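Local coordinates for protein afamin (Homo sapiens, PDB 6FAK) that carries hydrophobic molecules in body fluids, keeping lipidated Wnt proteins soluble and active and binding vitamin E, at residues A[136-141]-A[163-168]; A[26-31]-A[144-149]; A[16-21]-A[252-257]; A[158-163]-A[189-194]. One frame throughout, in Å; residues are numbered along the deposited sequence.

Contact 1 of 4, residues A[136-141]-A[163-168]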
loop_
_atom_site.group_PDB
_atom_site.type_symbol
_atom_site.label_atom_id
_atom_site.label_comp_id
_atom_site.label_asym_id
_atom_site.label_seq_id
_atom_site.Cartn_x
_atom_site.Cartn_y
_atom_site.Cartn_z
ATOM N N SER A 136 -13.007 4.453 25.814
ATOM C CA SER A 136 -12.667 3.024 25.791
ATOM C C SER A 136 -12.901 2.320 24.453
ATOM O O SER A 136 -12.113 1.444 24.076
ATOM C CB SER A 136 -13.419 2.257 26.857
ATOM O OG SER A 136 -12.960 0.908 26.900
ATOM N N LEU A 137 -13.973 2.688 23.751
ATOM C CA LEU A 137 -14.326 2.038 22.497
ATOM C C LEU A 137 -13.350 2.431 21.423
ATOM O O LEU A 137 -12.889 1.592 20.676
ATOM C CB LEU A 137 -15.736 2.418 22.051
ATOM C CG LEU A 137 -16.238 1.669 20.806
ATOM C CD1 LEU A 137 -16.899 0.363 21.215
ATOM C CD2 LEU A 137 -17.180 2.528 19.975
ATOM N N LEU A 138 -13.080 3.716 21.315
ATOM C CA LEU A 138 -12.159 4.215 20.329
ATOM C C LEU A 138 -10.731 3.738 20.640
ATOM O O LEU A 138 -9.991 3.435 19.715
ATOM C CB LEU A 138 -12.230 5.746 20.238
ATOM C CG LEU A 138 -11.758 6.409 18.929
ATOM C CD1 LEU A 138 -12.807 7.358 18.361
ATOM C CD2 LEU A 138 -10.430 7.137 19.096
ATOM N N ASN A 139 -10.349 3.690 21.921
ATOM C CA ASN A 139 -9.046 3.162 22.316
ATOM C C ASN A 139 -8.870 1.715 21.851
ATOM O O ASN A 139 -7.862 1.402 21.247
ATOM C CB ASN A 139 -8.795 3.241 23.815
ATOM C CG ASN A 139 -8.413 4.643 24.288
ATOM O OD1 ASN A 139 -8.082 5.518 23.493
ATOM N ND2 ASN A 139 -8.456 4.851 25.606
ATOM N N HIS A 140 -9.863 0.863 22.100
ATOM C CA HIS A 140 -9.786 -0.549 21.697
ATOM C C HIS A 140 -9.835 -0.723 20.170
ATOM O O HIS A 140 -9.070 -1.521 19.601
ATOM C CB HIS A 140 -10.864 -1.393 22.397
ATOM C CG HIS A 140 -10.638 -2.872 22.283
ATOM N ND1 HIS A 140 -10.114 -3.633 23.304
ATOM C CD2 HIS A 140 -10.857 -3.728 21.257
ATOM C CE1 HIS A 140 -10.014 -4.889 22.909
ATOM N NE2 HIS A 140 -10.464 -4.974 21.673
ATOM N N PHE A 141 -10.691 0.045 19.494
ATOM C CA PHE A 141 -10.713 0.074 17.997
ATOM C C PHE A 141 -9.331 0.381 17.367
ATOM O O PHE A 141 -8.867 -0.340 16.486
ATOM C CB PHE A 141 -11.718 1.142 17.510
ATOM C CG PHE A 141 -11.629 1.448 16.031
ATOM C CD1 PHE A 141 -12.271 0.638 15.097
ATOM C CD2 PHE A 141 -10.895 2.533 15.580
ATOM C CE1 PHE A 141 -12.173 0.897 13.747
ATOM C CE2 PHE A 141 -10.799 2.811 14.237
ATOM C CZ PHE A 141 -11.439 1.982 13.327
ATOM N N HIS A 163 -13.574 8.833 11.121
ATOM C CA HIS A 163 -14.631 8.387 10.234
ATOM C C HIS A 163 -15.381 7.165 10.763
ATOM O O HIS A 163 -16.624 7.100 10.644
ATOM C CB HIS A 163 -14.098 8.228 8.840
ATOM C CG HIS A 163 -13.888 9.549 8.192
ATOM N ND1 HIS A 163 -14.749 10.046 7.241
ATOM C CD2 HIS A 163 -13.025 10.551 8.477
ATOM C CE1 HIS A 163 -14.360 11.261 6.893
ATOM N NE2 HIS A 163 -13.315 11.590 7.630
ATOM N N PHE A 164 -14.652 6.261 11.418
ATOM C CA PHE A 164 -15.280 5.120 12.023
ATOM C C PHE A 164 -16.224 5.568 13.142
ATOM O O PHE A 164 -17.336 5.071 13.234
ATOM C CB PHE A 164 -14.273 4.036 12.429
ATOM C CG PHE A 164 -14.110 2.932 11.380
ATOM C CD1 PHE A 164 -15.183 2.107 11.045
ATOM C CD2 PHE A 164 -12.881 2.709 10.738
ATOM C CE1 PHE A 164 -15.029 1.087 10.107
ATOM C CE2 PHE A 164 -12.714 1.669 9.814
ATOM C CZ PHE A 164 -13.797 0.869 9.485
ATOM N N GLU A 165 -15.810 6.546 13.934
ATOM C CA GLU A 165 -16.674 7.140 14.928
ATOM C C GLU A 165 -17.965 7.806 14.362
ATOM O O GLU A 165 -19.056 7.676 14.952
ATOM C CB GLU A 165 -15.882 8.123 15.813
ATOM C CG GLU A 165 -16.782 8.882 16.784
ATOM C CD GLU A 165 -16.047 9.523 17.945
ATOM O OE1 GLU A 165 -16.711 9.733 18.990
ATOM O OE2 GLU A 165 -14.836 9.824 17.825
ATOM N N GLU A 166 -17.840 8.536 13.267
ATOM C CA GLU A 166 -19.003 9.088 12.578
ATOM C C GLU A 166 -19.956 7.965 12.064
ATOM O O GLU A 166 -21.172 8.162 12.020
ATOM C CB GLU A 166 -18.608 9.953 11.373
ATOM C CG GLU A 166 -17.638 11.124 11.596
ATOM C CD GLU A 166 -17.806 11.911 12.897
ATOM O OE1 GLU A 166 -18.955 12.142 13.362
ATOM O OE2 GLU A 166 -16.763 12.344 13.443
ATOM N N VAL A 167 -19.417 6.822 11.668
ATOM C CA VAL A 167 -20.222 5.680 11.255
ATOM C C VAL A 167 -21.010 5.152 12.446
ATOM O O VAL A 167 -22.185 4.912 12.314
ATOM C CB VAL A 167 -19.396 4.594 10.565
ATOM C CG1 VAL A 167 -20.172 3.261 10.418
ATOM C CG2 VAL A 167 -18.938 5.105 9.207
ATOM N N ALA A 168 -20.349 4.987 13.594
ATOM C CA ALA A 168 -20.958 4.444 14.792
ATOM C C ALA A 168 -22.040 5.399 15.294
ATOM O O ALA A 168 -23.149 4.982 15.598
ATOM C CB ALA A 168 -19.911 4.204 15.887
#

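Contact 2 of 4, residues A[26-31]-A[144-149]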
loop_
_atom_site.group_PDB
_atom_site.type_symbol
_atom_site.label_atom_id
_atom_site.label_comp_id
_atom_site.label_asym_id
_atom_site.label_seq_id
_atom_site.Cartn_x
_atom_site.Cartn_y
_atom_site.Cartn_z
ATOM N N THR A 26 -0.021 7.042 21.438
ATOM C CA THR A 26 0.776 6.044 22.117
ATOM C C THR A 26 0.331 4.590 21.780
ATOM O O THR A 26 1.164 3.690 21.595
ATOM C CB THR A 26 0.724 6.272 23.652
ATOM O OG1 THR A 26 1.286 7.558 23.951
ATOM C CG2 THR A 26 1.549 5.241 24.367
ATOM N N ILE A 27 -0.981 4.392 21.766
ATOM C CA ILE A 27 -1.607 3.112 21.398
ATOM C C ILE A 27 -1.192 2.720 19.990
ATOM O O ILE A 27 -0.764 1.573 19.756
ATOM C CB ILE A 27 -3.144 3.193 21.538
ATOM C CG1 ILE A 27 -3.497 3.179 23.013
ATOM C CG2 ILE A 27 -3.838 2.024 20.837
ATOM C CD1 ILE A 27 -4.977 3.456 23.295
ATOM N N ILE A 28 -1.290 3.682 19.055
ATOM C CA ILE A 28 -0.932 3.393 17.664
ATOM C C ILE A 28 0.549 2.932 17.615
ATOM O O ILE A 28 0.840 1.873 17.080
ATOM C CB ILE A 28 -1.078 4.598 16.738
ATOM C CG1 ILE A 28 -2.568 4.966 16.552
ATOM C CG2 ILE A 28 -0.467 4.309 15.371
ATOM C CD1 ILE A 28 -2.832 6.200 15.725
ATOM N N ALA A 29 1.446 3.710 18.212
ATOM C CA ALA A 29 2.895 3.365 18.162
ATOM C C ALA A 29 3.187 1.961 18.768
ATOM O O ALA A 29 3.900 1.156 18.196
ATOM C CB ALA A 29 3.701 4.418 18.900
ATOM N N PHE A 30 2.661 1.747 19.969
ATOM C CA PHE A 30 2.907 0.541 20.724
ATOM C C PHE A 30 2.346 -0.670 19.998
ATOM O O PHE A 30 3.078 -1.638 19.786
ATOM C CB PHE A 30 2.326 0.653 22.127
ATOM C CG PHE A 30 2.789 -0.407 23.106
ATOM C CD1 PHE A 30 3.787 -1.316 22.838
ATOM C CD2 PHE A 30 2.210 -0.444 24.350
ATOM C CE1 PHE A 30 4.200 -2.251 23.788
ATOM C CE2 PHE A 30 2.558 -1.404 25.312
ATOM C CZ PHE A 30 3.593 -2.298 25.039
ATOM N N ALA A 31 1.115 -0.531 19.508
ATOM C CA ALA A 31 0.419 -1.618 18.795
ATOM C C ALA A 31 1.089 -1.983 17.502
ATOM O O ALA A 31 1.123 -3.166 17.132
ATOM C CB ALA A 31 -1.053 -1.260 18.569
ATOM N N GLU A 144 -6.839 -2.344 17.861
ATOM C CA GLU A 144 -7.095 -3.513 17.041
ATOM C C GLU A 144 -6.745 -3.227 15.584
ATOM O O GLU A 144 -6.144 -4.097 14.889
ATOM C CB GLU A 144 -8.544 -4.023 17.193
ATOM C CG GLU A 144 -8.945 -4.538 18.607
ATOM C CD GLU A 144 -8.260 -5.815 19.089
ATOM O OE1 GLU A 144 -7.448 -6.402 18.348
ATOM O OE2 GLU A 144 -8.551 -6.246 20.251
ATOM N N VAL A 145 -7.009 -2.000 15.139
ATOM C CA VAL A 145 -6.650 -1.587 13.781
ATOM C C VAL A 145 -5.134 -1.463 13.585
ATOM O O VAL A 145 -4.574 -1.994 12.620
ATOM C CB VAL A 145 -7.421 -0.315 13.363
ATOM C CG1 VAL A 145 -7.017 0.098 11.961
ATOM C CG2 VAL A 145 -8.925 -0.622 13.325
ATOM N N ALA A 146 -4.445 -0.809 14.518
ATOM C CA ALA A 146 -3.019 -0.534 14.368
ATOM C C ALA A 146 -2.139 -1.794 14.385
ATOM O O ALA A 146 -1.240 -1.931 13.578
ATOM C CB ALA A 146 -2.558 0.426 15.430
ATOM N N ARG A 147 -2.446 -2.746 15.263
ATOM C CA ARG A 147 -1.680 -4.001 15.302
ATOM C C ARG A 147 -1.854 -4.818 14.042
ATOM O O ARG A 147 -0.934 -5.553 13.667
ATOM C CB ARG A 147 -1.996 -4.833 16.574
ATOM C CG ARG A 147 -3.436 -5.338 16.681
ATOM C CD ARG A 147 -3.854 -5.580 18.146
ATOM N NE ARG A 147 -2.965 -6.557 18.785
ATOM C CZ ARG A 147 -3.309 -7.752 19.239
ATOM N NH1 ARG A 147 -4.581 -8.152 19.187
ATOM N NH2 ARG A 147 -2.380 -8.557 19.742
ATOM N N ARG A 148 -2.988 -4.636 13.359
ATOM C CA ARG A 148 -3.234 -5.320 12.080
ATOM C C ARG A 148 -2.762 -4.533 10.859
ATOM O O ARG A 148 -2.768 -5.076 9.769
ATOM C CB ARG A 148 -4.712 -5.664 11.922
ATOM C CG ARG A 148 -5.169 -6.831 12.820
ATOM C CD ARG A 148 -6.707 -6.929 12.907
ATOM N NE ARG A 148 -7.099 -8.053 13.776
ATOM C CZ ARG A 148 -7.146 -8.015 15.092
ATOM N NH1 ARG A 148 -6.933 -6.866 15.746
ATOM N NH2 ARG A 148 -7.397 -9.132 15.782
ATOM N N ASN A 149 -2.332 -3.293 11.058
ATOM C CA ASN A 149 -1.906 -2.383 9.977
ATOM C C ASN A 149 -0.626 -1.675 10.449
ATOM O O ASN A 149 -0.622 -0.457 10.668
ATOM C CB ASN A 149 -3.044 -1.381 9.634
ATOM C CG ASN A 149 -4.243 -2.057 9.057
ATOM O OD1 ASN A 149 -4.270 -2.300 7.872
ATOM N ND2 ASN A 149 -5.234 -2.433 9.912
#

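Contact 3 of 4, residues A[16-21]-A[252-257]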
loop_
_atom_site.group_PDB
_atom_site.type_symbol
_atom_site.label_atom_id
_atom_site.label_comp_id
_atom_site.label_asym_id
_atom_site.label_seq_id
_atom_site.Cartn_x
_atom_site.Cartn_y
_atom_site.Cartn_z
ATOM N N LYS A 16 -0.157 21.095 20.229
ATOM C CA LYS A 16 -1.403 20.973 20.960
ATOM C C LYS A 16 -2.142 19.742 20.527
ATOM O O LYS A 16 -2.608 19.011 21.367
ATOM C CB LYS A 16 -2.305 22.213 20.819
ATOM C CG LYS A 16 -2.283 23.120 22.040
ATOM C CD LYS A 16 -0.939 23.826 22.252
ATOM C CE LYS A 16 -0.052 23.169 23.304
ATOM N NZ LYS A 16 -0.681 23.119 24.659
ATOM N N PHE A 17 -2.291 19.537 19.220
ATOM C CA PHE A 17 -2.924 18.315 18.717
ATOM C C PHE A 17 -2.274 17.042 19.325
ATOM O O PHE A 17 -2.982 16.128 19.756
ATOM C CB PHE A 17 -2.887 18.263 17.194
ATOM C CG PHE A 17 -3.511 17.018 16.614
ATOM C CD1 PHE A 17 -4.867 16.982 16.319
ATOM C CD2 PHE A 17 -2.748 15.875 16.380
ATOM C CE1 PHE A 17 -5.450 15.836 15.795
ATOM C CE2 PHE A 17 -3.333 14.726 15.859
ATOM C CZ PHE A 17 -4.686 14.705 15.570
ATOM N N ILE A 18 -0.945 16.994 19.353
ATOM C CA ILE A 18 -0.205 15.821 19.872
ATOM C C ILE A 18 -0.412 15.613 21.367
ATOM O O ILE A 18 -0.682 14.475 21.806
ATOM C CB ILE A 18 1.301 15.910 19.568
ATOM C CG1 ILE A 18 1.527 15.709 18.067
ATOM C CG2 ILE A 18 2.093 14.844 20.329
ATOM C CD1 ILE A 18 2.873 16.210 17.599
ATOM N N GLU A 19 -0.275 16.696 22.135
ATOM C CA GLU A 19 -0.532 16.669 23.593
ATOM C C GLU A 19 -1.948 16.189 23.889
ATOM O O GLU A 19 -2.149 15.309 24.721
ATOM C CB GLU A 19 -0.355 18.062 24.200
ATOM C CG GLU A 19 1.082 18.526 24.389
ATOM C CD GLU A 19 1.170 19.918 25.003
ATOM O OE1 GLU A 19 0.125 20.610 25.115
ATOM O OE2 GLU A 19 2.289 20.322 25.390
ATOM N N ASP A 20 -2.920 16.787 23.199
ATOM C CA ASP A 20 -4.323 16.391 23.290
ATOM C C ASP A 20 -4.597 14.938 22.953
ATOM O O ASP A 20 -5.395 14.316 23.641
ATOM C CB ASP A 20 -5.195 17.256 22.370
ATOM C CG ASP A 20 -5.536 18.619 22.975
ATOM O OD1 ASP A 20 -5.022 18.938 24.076
ATOM O OD2 ASP A 20 -6.327 19.358 22.334
ATOM N N ASN A 21 -3.949 14.403 21.902
ATOM C CA ASN A 21 -4.212 13.028 21.415
ATOM C C ASN A 21 -3.156 11.975 21.847
ATOM O O ASN A 21 -3.068 10.913 21.267
ATOM C CB ASN A 21 -4.376 13.056 19.886
ATOM C CG ASN A 21 -5.600 13.853 19.452
ATOM O OD1 ASN A 21 -6.738 13.381 19.569
ATOM N ND2 ASN A 21 -5.374 15.071 18.959
ATOM N N ASP A 252 7.839 6.305 13.576
ATOM C CA ASP A 252 7.916 7.292 14.614
ATOM C C ASP A 252 6.627 8.158 14.517
ATOM O O ASP A 252 6.568 9.131 13.747
ATOM C CB ASP A 252 9.199 8.106 14.440
ATOM C CG ASP A 252 9.397 9.134 15.557
ATOM O OD1 ASP A 252 8.425 9.553 16.241
ATOM O OD2 ASP A 252 10.555 9.510 15.714
ATOM N N VAL A 253 5.623 7.804 15.300
ATOM C CA VAL A 253 4.270 8.406 15.153
ATOM C C VAL A 253 4.239 9.918 15.403
ATOM O O VAL A 253 3.637 10.658 14.630
ATOM C CB VAL A 253 3.202 7.678 15.989
ATOM C CG1 VAL A 253 3.075 6.231 15.545
ATOM C CG2 VAL A 253 3.510 7.752 17.488
ATOM N N VAL A 254 4.929 10.367 16.453
ATOM C CA VAL A 254 5.054 11.806 16.759
ATOM C C VAL A 254 5.753 12.607 15.645
ATOM O O VAL A 254 5.230 13.617 15.177
ATOM C CB VAL A 254 5.760 12.034 18.132
ATOM C CG1 VAL A 254 5.976 13.512 18.396
ATOM C CG2 VAL A 254 4.926 11.420 19.243
ATOM N N GLN A 255 6.917 12.143 15.215
ATOM C CA GLN A 255 7.634 12.804 14.136
ATOM C C GLN A 255 6.832 12.809 12.826
ATOM O O GLN A 255 6.886 13.766 12.041
ATOM C CB GLN A 255 8.989 12.130 13.891
ATOM C CG GLN A 255 9.958 12.980 13.081
ATOM C CD GLN A 255 10.281 14.306 13.795
ATOM O OE1 GLN A 255 10.299 14.384 15.025
ATOM N NE2 GLN A 255 10.442 15.346 13.026
ATOM N N CYS A 256 6.137 11.714 12.574
ATOM C CA CYS A 256 5.280 11.599 11.409
ATOM C C CYS A 256 4.215 12.692 11.393
ATOM O O CYS A 256 4.038 13.375 10.369
ATOM C CB CYS A 256 4.655 10.193 11.345
ATOM S SG CYS A 256 3.649 9.788 9.899
ATOM N N ILE A 257 3.501 12.830 12.515
ATOM C CA ILE A 257 2.457 13.859 12.656
ATOM C C ILE A 257 3.051 15.257 12.456
ATOM O O ILE A 257 2.527 16.011 11.649
ATOM C CB ILE A 257 1.648 13.725 13.999
ATOM C CG1 ILE A 257 0.751 12.501 13.958
ATOM C CG2 ILE A 257 0.773 14.942 14.246
ATOM C CD1 ILE A 257 0.345 11.957 15.313
#

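Contact 4 of 4, residues A[158-163]-A[189-194]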
loop_
_atom_site.group_PDB
_atom_site.type_symbol
_atom_site.label_atom_id
_atom_site.label_comp_id
_atom_site.label_asym_id
_atom_site.label_seq_id
_atom_site.Cartn_x
_atom_site.Cartn_y
_atom_site.Cartn_z
ATOM N N LEU A 158 -5.572 7.920 12.416
ATOM C CA LEU A 158 -6.420 8.883 13.175
ATOM C C LEU A 158 -7.634 9.387 12.355
ATOM O O LEU A 158 -8.737 9.538 12.881
ATOM C CB LEU A 158 -5.603 10.065 13.660
ATOM C CG LEU A 158 -4.535 9.790 14.706
ATOM C CD1 LEU A 158 -3.612 10.995 14.821
ATOM C CD2 LEU A 158 -5.114 9.455 16.055
ATOM N N THR A 159 -7.441 9.666 11.079
ATOM C CA THR A 159 -8.539 9.979 10.196
ATOM C C THR A 159 -9.531 8.817 10.069
ATOM O O THR A 159 -10.784 9.017 10.074
ATOM C CB THR A 159 -8.015 10.400 8.805
ATOM O OG1 THR A 159 -7.242 11.594 8.953
ATOM C CG2 THR A 159 -9.165 10.660 7.827
ATOM N N VAL A 160 -8.988 7.619 9.912
ATOM C CA VAL A 160 -9.808 6.423 9.868
ATOM C C VAL A 160 -10.633 6.290 11.175
ATOM O O VAL A 160 -11.822 6.035 11.100
ATOM C CB VAL A 160 -8.938 5.174 9.483
ATOM C CG1 VAL A 160 -9.655 3.866 9.752
ATOM C CG2 VAL A 160 -8.601 5.253 8.006
ATOM N N ALA A 161 -10.028 6.510 12.347
ATOM C CA ALA A 161 -10.743 6.415 13.635
ATOM C C ALA A 161 -11.857 7.431 13.713
ATOM O O ALA A 161 -12.952 7.084 14.180
ATOM C CB ALA A 161 -9.801 6.612 14.823
ATOM N N VAL A 162 -11.593 8.638 13.229
ATOM C CA VAL A 162 -12.608 9.714 13.189
ATOM C C VAL A 162 -13.829 9.302 12.335
ATOM O O VAL A 162 -14.965 9.436 12.769
ATOM C CB VAL A 162 -12.012 11.058 12.685
ATOM C CG1 VAL A 162 -13.095 12.055 12.314
ATOM C CG2 VAL A 162 -11.130 11.671 13.763
ATOM N N HIS A 163 -13.574 8.833 11.121
ATOM C CA HIS A 163 -14.631 8.387 10.234
ATOM C C HIS A 163 -15.381 7.165 10.763
ATOM O O HIS A 163 -16.624 7.100 10.644
ATOM C CB HIS A 163 -14.098 8.228 8.840
ATOM C CG HIS A 163 -13.888 9.549 8.192
ATOM N ND1 HIS A 163 -14.749 10.046 7.241
ATOM C CD2 HIS A 163 -13.025 10.551 8.477
ATOM C CE1 HIS A 163 -14.360 11.261 6.893
ATOM N NE2 HIS A 163 -13.315 11.590 7.630
ATOM N N THR A 189 -13.117 1.538 5.184
ATOM C CA THR A 189 -12.190 0.415 4.934
ATOM C C THR A 189 -11.407 0.543 3.634
ATOM O O THR A 189 -10.176 0.263 3.609
ATOM C CB THR A 189 -12.954 -0.908 4.969
ATOM O OG1 THR A 189 -13.516 -0.989 6.288
ATOM C CG2 THR A 189 -12.040 -2.119 4.705
ATOM N N GLN A 190 -12.084 0.975 2.572
ATOM C CA GLN A 190 -11.415 1.194 1.302
ATOM C C GLN A 190 -10.346 2.291 1.383
ATOM O O GLN A 190 -9.296 2.196 0.743
ATOM C CB GLN A 190 -12.414 1.488 0.201
ATOM C CG GLN A 190 -13.251 0.246 -0.102
ATOM C CD GLN A 190 -14.392 0.485 -1.090
ATOM O OE1 GLN A 190 -14.902 1.613 -1.248
ATOM N NE2 GLN A 190 -14.795 -0.596 -1.772
ATOM N N TYR A 191 -10.647 3.352 2.116
ATOM C CA TYR A 191 -9.716 4.442 2.322
ATOM C C TYR A 191 -8.440 3.914 3.021
ATOM O O TYR A 191 -7.292 4.101 2.567
ATOM C CB TYR A 191 -10.380 5.495 3.168
ATOM C CG TYR A 191 -9.535 6.699 3.386
ATOM C CD1 TYR A 191 -9.476 7.689 2.422
ATOM C CD2 TYR A 191 -8.804 6.868 4.560
ATOM C CE1 TYR A 191 -8.714 8.822 2.614
ATOM C CE2 TYR A 191 -8.028 8.001 4.766
ATOM C CZ TYR A 191 -7.979 8.975 3.789
ATOM O OH TYR A 191 -7.217 10.124 3.956
ATOM N N LEU A 192 -8.681 3.200 4.112
ATOM C CA LEU A 192 -7.611 2.628 4.898
ATOM C C LEU A 192 -6.748 1.703 3.992
ATOM O O LEU A 192 -5.536 1.850 3.953
ATOM C CB LEU A 192 -8.181 1.889 6.132
ATOM C CG LEU A 192 -7.153 1.004 6.841
ATOM C CD1 LEU A 192 -6.073 1.866 7.449
ATOM C CD2 LEU A 192 -7.806 0.133 7.897
ATOM N N LYS A 193 -7.375 0.798 3.260
ATOM C CA LYS A 193 -6.635 -0.148 2.434
ATOM C C LYS A 193 -5.915 0.516 1.269
ATOM O O LYS A 193 -4.762 0.139 0.996
ATOM C CB LYS A 193 -7.502 -1.302 1.961
ATOM C CG LYS A 193 -7.925 -2.273 3.063
ATOM C CD LYS A 193 -6.963 -2.417 4.259
ATOM C CE LYS A 193 -7.561 -3.321 5.343
ATOM N NZ LYS A 193 -6.609 -3.646 6.441
ATOM N N ALA A 194 -6.521 1.524 0.650
ATOM C CA ALA A 194 -5.832 2.292 -0.391
ATOM C C ALA A 194 -4.569 3.031 0.111
ATOM O O ALA A 194 -3.503 2.912 -0.490
ATOM C CB ALA A 194 -6.764 3.295 -1.058
#

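Contact 1 of 4, residues A[136-141]-A[163-168]
F141 and F164 meet ring to ring between helices 134-148 and 154-171 of the first albumin domain, with L138 and E165 packed beside them. The F141 ring sits clear of its own helix, with CG anti to the backbone N (chi1 169°), and its far end is aimed at the neighbour. CE1 lies over one face of the F164 ring, offset toward the rim and 3.7 Å from F164 CG. The two planes are inclined at 58° with centroids 4.9 Å apart, an oblique pair.

E165 can be followed atom by atom. Its CB lies 4.1 Å from L138 CD1, and the chain runs on extended and crosses L138 at about a right angle, which keeps the carboxylate beside the same methyl: CD comes to 3.9 Å and OE2 to 3.2 Å of L138 CD1. The other oxygen, OE1, forms a salt bridge with R134 and a hydrogen bond with Y130, which fix the carboxylate while the methyl presses against it.

Replacing F141 by a serine would probably strip the covering from one face of F164 and open a gap between the helices, with F164 freer to turn. F164 also packs against A185 and V188 of helix 177-209, so its ring is wedged between two neighbours. Across this pair of segments, then, the contact is held by shape and apolar contact, with no directional bond; the one charged group involved takes its polar partners from the start of its neighbour's helix and the helix before it, and turns OE2 toward the L138 methyl.

Contact 2 of 4, residues A[26-31]-A[144-149]
A31 and R147 bring their backbones to within 4.7 Å, CA to CA, where helices 22-33 and 134-148 run side by side. The short helical segments have axes 8.2 Å apart and N-to-C directions only 34° from parallel, a close approach that rests on small residues. At the crossing A31 O lies 3.5 Å from R147 CA in a CA-H...O contact, while A31 CB touches A146 CB at 3.9 Å, methyl to methyl. I28 closes one flank, with CG2 beside A146 CB. This alanine-lined seam belongs to the all-helical bundle of the first albumin domain, and L157 of helix 154-171 packs on both I28 and A146.

R147 meets A31 through its backbone and CB. Its CG stands between the backbone N and the carbonyl carbon (chi1 64°), and the chain bends away at chi3 to carry the guanidinium clear of the other helix. There NH2 donates to Q35 O, and NH1 makes a weak, 3.5 Å salt bridge to E144 OE1. The same oxygen is gripped harder on its anti side by R148 NH1 at 2.7 Å, nearly in the guanidinium plane. N149 ND2 donates to V145 O at 2.8 Å, a bond that ties N149 back to the backbone four residues earlier.

Contact 3 of 4, residues A[16-21]-A[252-257]
I18 and I257 carry the apolar part of this contact, sliding past each other in opposite directions. I18 CG1 lies 4.0 Å from I257 CG2, the branch that stands anti to its backbone N. Farther out, I18 CD1 reaches V254 CG1 at 4.2 Å, the two side chains crossing at about a right angle. I18 is lodged against two residues one helical turn apart. The F17 ring also joins in, CD2 standing 4.2 Å from the same I257 methyl. These are ordinary van der Waals separations, and the axes of the short helical segments stay 11.0 Å apart at 148°, so branched aliphatic side chains fill the space between two roughly antiparallel backbones.

No hydrogen bond links the two segments. N21 ND2 donates to F17 O at 2.7 Å while sitting over the centre of the F17 ring; N21 N reaches that carbonyl from the opposite face of its plane, so two donors hold it at the end of the helix. On the other side D252 is the N-cap of helix 253-268, its OD1 accepting from Q255 N at 3.2 Å from above the carboxylate plane.

One charge pair lies on the outer surface: K16 NZ to E19 OE1, 2.7 Å, on the syn side of the carboxylate.

The seam joins the first albumin domain to the second, whose segment belongs to the region forming the pocket for hydrophobic ligands. I25 of helix 22-33 packs on both I18 and I257, L158 of helix 154-171 on F17, and P69 of helix 69-78 on V254, while a disulfide ties C256 to C248.

Contact 4 of 4, residues A[158-163]-A[189-194]
The ring of Y191 is met edge-on by a methyl of V160: CG2 lies 3.8 Å from Y191 CD2. A second methyl, T159 CG2, comes in obliquely at 4.2 Å from Y191 CE2. Outside the two segments, the ring of F195 meets that of Y191 at a moderate tilt. A chi1 of -177° swings the Y191 ring away from the backbone N, out from helix 177-209 toward helix 154-171, and its hydroxyl is hydrogen-bonded to Q291 OE1. A triethylene glycol and an acetate, both probably from the crystallisation liquor, lie about 3 and 4 Å from this side chain.

V160 does double duty. The CG2 that touches the tyrosine edge also rests on L192 CB at 3.9 Å, the two side chains crossing at about a right angle, so one methyl fills the notch between consecutive residues of the other helix. T159 contributes only its methyl: its hydroxyl is turned back to P155 O in its own helix, which satisfies a buried polar atom without drawing on the partner segment. The contact is therefore apolar throughout, between helical segments whose axes lie 10.2 Å apart and run almost exactly antiparallel, at 174°.

Helix 177-209 is the long helix that passes from the first albumin domain into the second, as in serum albumin, and helix 154-171 lies alongside it. Helix 134-148 lies beside both, with F141 and L142 against A161 and V145 against L192, and helix 288-295 adds Q291 next to T159 and N295 next to Y191.

How the contacts relate
From the N terminus, helix 13-20 waits longest for its partner: contact 3 closes the widest loop, at 252-257, and the other three nest inside it. Contact 2 opens next and closes at 144-149, but contact 1 has by then begun on the same helix, so the two cross. Contact 1 closes at 163-168 after contact 4 has opened; these also cross, sharing H163. Contacts 2 and 4 follow in series, yet N149 and K193 probably join them by a hydrogen bond. L158 of contact 4 packs against I257, linking it to contact 3. Together they bind the first domain's helices to one another and to the second domain.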